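Local coordinates for integron cassette protein Vpc_cass2 (Vibrio paracholerae, PDB 3JRT), which is of unknown function but forms an all-helical protein encoded by a mobile integron gene cassette, found as a pair of identical subunits, at residues D51-A56 with T65-I70; T171-S176 with V180-R185. All coordinates share one frame; numbering follows the deposited sequence.

Interaction 1 of 2, residues D51-A56 with T65-I70; sequences DYEGKA and TKRQCI
Glu53 and Arg67 meet in a salt bridge, an example of two helix ends tied by a carboxylate with several partners. Two guanidinium nitrogens take part unequally. The straighter bond runs from Arg67 NH2 to Glu53 OE1, 2.9 Å long and almost linear at 177°, with the oxygen in the guanidinium plane and approached on its syn side but tilted well out of the carboxylate plane. Arg67 NE also lies 2.9 Å from Glu53 OE2, but that hydrogen bond is bent and weak. The two planes are turned 65° apart, too far for a flat, two-pronged pairing. Arg67 reaches across on an extended chain, CG anti to its backbone N (chi1 -174°), whereas the Glu53 chain is bent at chi2, which helps bring the carboxylate to the arginine. Both oxygens have further partners: OE1 pairs with Arg59, and OE2 accepts from the indole NE1 of Trp71. Two arginines and an indole N-H round one carboxylate would be expected to favour its ionised form.

Beside this polar pair lies a buried apolar one. Ile70 CD1 comes to 3.6 Å from Tyr52 CD2 on the ring, and Ile70 CG2 packs 3.9 Å from Tyr52 CB. The Tyr52 hydroxyl is satisfied by Asp51 of the second subunit, whose own Tyr52 bonds Asp51 here in return.

The end of helix 27-53 thus meets the start of helix 64-91, consecutive helices in a helix-loop-helix; Leu58 of the short connection touches Tyr52 and Ile70, while Val48 and Ile44 of the second subunit pack on Tyr52 and Ile70, respectively.

Interaction 2 of 2, residues T171-S176 with V180-R185; sequences TDKSES and VIELLR
Val180 N donates to Ser176 O in a backbone hydrogen bond of 2.9 Å, with an N-H...O angle of 160°. It belongs to the first turn of helix 177-188, whose start Ser176 caps in a standard N-cap, its OG accepting from the backbone N of Gly179.

Within the loop, Asp172 OD1 receives two bonds from the same face of its carboxylate: Ser174 N at 2.9 Å, which completes an Asx turn, and Ser174 OG at 3.0 Å.

Charged groups form a chain on the partly exposed side. Lys173, extended beyond CG, directs NZ to the Glu182 carboxylate in a salt bridge, although the exact place of NZ is uncertain. With CG anti to the backbone N (chi1 -176°) and the rest of the chain extended, Glu182 carries its carboxylate out to Lys173. Glu182 OE2 also forms a longer salt bridge with Arg185 NH2, at 3.6 Å. One carboxylate thus lies between two positive groups of a network.

The apolar contact is that of Leu183 CD1, 3.8 Å from Lys173 CB. Separately, the Val180 CG2 methyl rests against a carbonyl oxygen, 3.5 Å from Lys173 O.

The loop after helix 157-163 therefore folds against the helix it leads into. Val180 packs on Ile106 and Tyr110 of helix 104-116 and on Tyr85 of helix 64-91, and Tyr110 OH also bonds Ser174 O.

In the fold
Neither contact is wholly core or wholly surface. Interaction 1 sets two buried side chains, Tyr52 and Ile70, beside a partly exposed salt bridge; in interaction 2 Val180 is buried, while Lys173, Glu182 and Leu183 are partly exposed. Interaction 1 joins two long helices across a short connection and borders the second subunit, whereas interaction 2 joins a loop to its own following helix and is touched by no other chain of the assembly. Side chains alone bridge the first, but the second adds backbone bonding and capping at a helix start. Their centres are 28 Å apart and their nearest atoms about 17 Å, yet helix 64-91 serves both, contributing Ile70 to interaction 1 and Tyr85 to the packing around interaction 2.

Interaction 1 of 2, residues D51-A56 with T65-I70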
loop_
_atom_site.group_PDB
_atom_site.type_symbol
_atom_site.label_atom_id
_atom_site.label_comp_id
_atom_site.label_asym_id
_atom_site.label_seq_id
_atom_site.Cartn_x
_atom_site.Cartn_y
_atom_site.Cartn_z
ATOM N N ASP A 51 11.740 11.291 -2.605
ATOM C CA ASP A 51 12.391 11.200 -3.912
ATOM C C ASP A 51 11.549 11.897 -4.979
ATOM O O ASP A 51 12.050 12.745 -5.717
ATOM C CB ASP A 51 12.648 9.745 -4.311
ATOM C CG ASP A 51 13.815 9.136 -3.566
ATOM O OD1 ASP A 51 14.505 9.890 -2.845
ATOM O OD2 ASP A 51 14.044 7.907 -3.693
ATOM N N TYR A 52 10.266 11.553 -5.048
ATOM C CA TYR A 52 9.392 12.127 -6.071
ATOM C C TYR A 52 9.103 13.609 -5.851
ATOM O O TYR A 52 9.022 14.376 -6.807
ATOM C CB TYR A 52 8.107 11.296 -6.263
ATOM C CG TYR A 52 8.386 10.061 -7.080
ATOM C CD1 TYR A 52 8.748 8.866 -6.472
ATOM C CD2 TYR A 52 8.335 10.101 -8.468
ATOM C CE1 TYR A 52 9.036 7.746 -7.227
ATOM C CE2 TYR A 52 8.615 8.978 -9.235
ATOM C CZ TYR A 52 8.968 7.803 -8.606
ATOM O OH TYR A 52 9.258 6.688 -9.357
ATOM N N GLU A 53 8.987 14.021 -4.597
ATOM C CA GLU A 53 8.816 15.433 -4.290
ATOM C C GLU A 53 10.042 16.234 -4.712
ATOM O O GLU A 53 9.970 17.439 -4.886
ATOM C CB GLU A 53 8.506 15.638 -2.810
ATOM C CG GLU A 53 7.049 15.351 -2.465
ATOM C CD GLU A 53 6.084 16.224 -3.264
ATOM O OE1 GLU A 53 6.153 17.467 -3.139
ATOM O OE2 GLU A 53 5.255 15.670 -4.017
ATOM N N GLY A 54 11.169 15.556 -4.890
ATOM C CA GLY A 54 12.378 16.223 -5.334
ATOM C C GLY A 54 12.365 16.471 -6.834
ATOM O O GLY A 54 13.307 17.024 -7.393
ATOM N N LYS A 55 11.303 16.042 -7.502
ATOM C CA LYS A 55 11.178 16.283 -8.942
ATOM C C LYS A 55 10.163 17.393 -9.188
ATOM O O LYS A 55 8.970 17.134 -9.360
ATOM C CB LYS A 55 10.802 14.994 -9.678
ATOM C CG LYS A 55 11.846 13.909 -9.503
ATOM C CD LYS A 55 11.405 12.543 -9.998
ATOM C CE LYS A 55 12.507 11.514 -9.720
ATOM N NZ LYS A 55 12.118 10.129 -10.079
ATOM N N ALA A 56 10.662 18.627 -9.187
ATOM C CA ALA A 56 9.843 19.838 -9.273
ATOM C C ALA A 56 8.754 19.808 -10.344
ATOM O O ALA A 56 7.640 20.287 -10.107
ATOM C CB ALA A 56 10.730 21.088 -9.445
ATOM N N THR A 65 -2.649 14.418 -11.277
ATOM C CA THR A 65 -3.155 13.065 -11.074
ATOM C C THR A 65 -2.032 12.123 -10.690
ATOM O O THR A 65 -2.146 11.364 -9.715
ATOM C CB THR A 65 -3.840 12.523 -12.340
ATOM O OG1 THR A 65 -4.792 13.487 -12.803
ATOM C CG2 THR A 65 -4.554 11.213 -12.042
ATOM N N LYS A 66 -0.948 12.165 -11.465
ATOM C CA LYS A 66 0.180 11.290 -11.205
ATOM C C LYS A 66 0.743 11.606 -9.826
ATOM O O LYS A 66 0.944 10.716 -9.005
ATOM C CB LYS A 66 1.272 11.453 -12.262
ATOM C CG LYS A 66 2.579 10.791 -11.837
ATOM C CD LYS A 66 3.567 10.740 -12.984
ATOM C CE LYS A 66 4.853 10.034 -12.543
ATOM N NZ LYS A 66 5.795 9.813 -13.678
ATOM N N ARG A 67 0.975 12.884 -9.560
ATOM C CA ARG A 67 1.501 13.257 -8.256
ATOM C C ARG A 67 0.602 12.755 -7.121
ATOM O O ARG A 67 1.087 12.204 -6.157
ATOM C CB ARG A 67 1.707 14.766 -8.164
ATOM C CG ARG A 67 2.372 15.203 -6.891
ATOM C CD ARG A 67 2.799 16.675 -6.936
ATOM N NE ARG A 67 3.396 17.076 -5.671
ATOM C CZ ARG A 67 2.706 17.605 -4.671
ATOM N NH1 ARG A 67 1.408 17.822 -4.815
ATOM N NH2 ARG A 67 3.312 17.930 -3.539
ATOM N N GLN A 68 -0.708 12.952 -7.238
ATOM C CA GLN A 68 -1.623 12.437 -6.227
ATOM C C GLN A 68 -1.495 10.922 -6.052
ATOM O O GLN A 68 -1.610 10.389 -4.948
ATOM C CB GLN A 68 -3.079 12.806 -6.579
ATOM C CG GLN A 68 -3.464 14.209 -6.231
ATOM C CD GLN A 68 -4.884 14.589 -6.717
ATOM O OE1 GLN A 68 -5.260 15.775 -6.713
ATOM N NE2 GLN A 68 -5.668 13.585 -7.140
ATOM N N CYS A 69 -1.266 10.223 -7.150
ATOM C CA CYS A 69 -1.181 8.770 -7.091
ATOM C C CYS A 69 0.034 8.333 -6.288
ATOM O O CYS A 69 -0.026 7.354 -5.539
ATOM C CB CYS A 69 -1.163 8.174 -8.507
ATOM S SG CYS A 69 -2.760 8.244 -9.322
ATOM N N ILE A 70 1.129 9.074 -6.440
ATOM C CA ILE A 70 2.336 8.830 -5.660
ATOM C C ILE A 70 2.082 9.047 -4.172
ATOM O O ILE A 70 2.494 8.243 -3.334
ATOM C CB ILE A 70 3.508 9.724 -6.133
ATOM C CG1 ILE A 70 3.913 9.341 -7.548
ATOM C CG2 ILE A 70 4.714 9.566 -5.218
ATOM C CD1 ILE A 70 4.785 10.390 -8.249
#

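Interaction 2 of 2, residues T171-S176 with V180-R185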
loop_
_atom_site.group_PDB
_atom_site.type_symbol
_atom_site.label_atom_id
_atom_site.label_comp_id
_atom_site.label_asym_id
_atom_site.label_seq_id
_atom_site.Cartn_x
_atom_site.Cartn_y
_atom_site.Cartn_z
ATOM N N THR A 171 20.731 10.649 14.899
ATOM C CA THR A 171 19.406 11.106 15.283
ATOM C C THR A 171 19.035 10.504 16.625
ATOM O O THR A 171 19.252 9.316 16.854
ATOM C CB THR A 171 18.352 10.686 14.221
ATOM O OG1 THR A 171 18.361 11.626 13.137
ATOM C CG2 THR A 171 16.948 10.615 14.819
ATOM N N ASP A 172 18.494 11.318 17.520
ATOM C CA ASP A 172 17.946 10.775 18.753
ATOM C C ASP A 172 16.815 9.846 18.339
ATOM O O ASP A 172 15.803 10.293 17.781
ATOM C CB ASP A 172 17.427 11.889 19.663
ATOM C CG ASP A 172 16.813 11.356 20.948
ATOM O OD1 ASP A 172 16.682 10.120 21.080
ATOM O OD2 ASP A 172 16.464 12.175 21.828
ATOM N N LYS A 173 16.992 8.554 18.595
ATOM C CA LYS A 173 16.034 7.562 18.126
ATOM C C LYS A 173 14.702 7.636 18.869
ATOM O O LYS A 173 13.728 6.997 18.478
ATOM C CB LYS A 173 16.636 6.156 18.178
ATOM C CG LYS A 173 17.776 5.974 17.186
ATOM C CD LYS A 173 17.985 4.521 16.793
ATOM C CE LYS A 173 18.708 4.445 15.453
ATOM N NZ LYS A 173 19.140 3.066 15.098
ATOM N N SER A 174 14.669 8.424 19.937
ATOM C CA SER A 174 13.427 8.721 20.641
ATOM C C SER A 174 12.578 9.690 19.832
ATOM O O SER A 174 11.400 9.885 20.121
ATOM C CB SER A 174 13.726 9.366 21.996
ATOM O OG SER A 174 14.638 8.581 22.735
ATOM N N GLU A 175 13.184 10.300 18.821
ATOM C CA GLU A 175 12.561 11.429 18.153
ATOM C C GLU A 175 11.853 11.063 16.852
ATOM O O GLU A 175 11.367 11.947 16.147
ATOM C CB GLU A 175 13.591 12.541 17.929
ATOM C CG GLU A 175 14.259 13.004 19.221
ATOM C CD GLU A 175 14.107 14.490 19.477
ATOM O OE1 GLU A 175 13.686 15.222 18.554
ATOM O OE2 GLU A 175 14.412 14.927 20.610
ATOM N N SER A 176 11.790 9.770 16.536
ATOM C CA SER A 176 11.037 9.319 15.372
ATOM C C SER A 176 10.431 7.938 15.585
ATOM O O SER A 176 10.963 7.114 16.323
ATOM C CB SER A 176 11.899 9.341 14.100
ATOM O OG SER A 176 12.769 8.224 14.032
ATOM N N VAL A 180 12.172 4.616 17.279
ATOM C CA VAL A 180 11.561 3.952 18.416
ATOM C C VAL A 180 11.299 2.494 18.091
ATOM O O VAL A 180 11.486 1.620 18.932
ATOM C CB VAL A 180 10.254 4.659 18.845
ATOM C CG1 VAL A 180 9.419 3.765 19.726
ATOM C CG2 VAL A 180 10.580 5.971 19.564
ATOM N N ILE A 181 10.884 2.223 16.861
ATOM C CA ILE A 181 10.560 0.860 16.502
ATOM C C ILE A 181 11.850 0.060 16.437
ATOM O O ILE A 181 11.857 -1.128 16.743
ATOM C CB ILE A 181 9.787 0.770 15.174
ATOM C CG1 ILE A 181 8.360 1.299 15.352
ATOM C CG2 ILE A 181 9.758 -0.686 14.663
ATOM C CD1 ILE A 181 7.586 1.361 14.081
ATOM N N GLU A 182 12.937 0.730 16.051
ATOM C CA GLU A 182 14.270 0.140 16.044
ATOM C C GLU A 182 14.798 -0.090 17.472
ATOM O O GLU A 182 15.506 -1.062 17.737
ATOM C CB GLU A 182 15.224 1.038 15.259
ATOM C CG GLU A 182 16.618 0.474 15.093
ATOM C CD GLU A 182 17.401 1.177 14.000
ATOM O OE1 GLU A 182 16.856 2.125 13.394
ATOM O OE2 GLU A 182 18.562 0.782 13.751
ATOM N N LEU A 183 14.446 0.811 18.386
ATOM C CA LEU A 183 14.794 0.662 19.795
ATOM C C LEU A 183 14.251 -0.648 20.336
ATOM O O LEU A 183 14.921 -1.344 21.111
ATOM C CB LEU A 183 14.204 1.810 20.608
ATOM C CG LEU A 183 15.167 2.683 21.403
ATOM C CD1 LEU A 183 16.305 3.161 20.523
ATOM C CD2 LEU A 183 14.416 3.857 22.018
ATOM N N LEU A 184 13.026 -0.974 19.931
ATOM C CA LEU A 184 12.366 -2.199 20.377
ATOM C C LEU A 184 12.939 -3.416 19.661
ATOM O O LEU A 184 13.299 -4.401 20.300
ATOM C CB LEU A 184 10.857 -2.125 20.148
ATOM C CG LEU A 184 10.173 -0.851 20.637
ATOM C CD1 LEU A 184 8.683 -0.931 20.404
ATOM C CD2 LEU A 184 10.454 -0.638 22.100
ATOM N N ARG A 185 13.040 -3.352 18.335
ATOM C CA ARG A 185 13.560 -4.496 17.601
ATOM C C ARG A 185 14.894 -4.956 18.195
ATOM O O ARG A 185 15.042 -6.113 18.561
ATOM C CB ARG A 185 13.723 -4.200 16.110
ATOM C CG ARG A 185 14.132 -5.441 15.301
ATOM C CD ARG A 185 14.876 -5.056 14.045
ATOM N NE ARG A 185 15.973 -4.144 14.347
ATOM C CZ ARG A 185 16.676 -3.497 13.424
ATOM N NH1 ARG A 185 16.396 -3.673 12.140
ATOM N NH2 ARG A 185 17.658 -2.677 13.782
#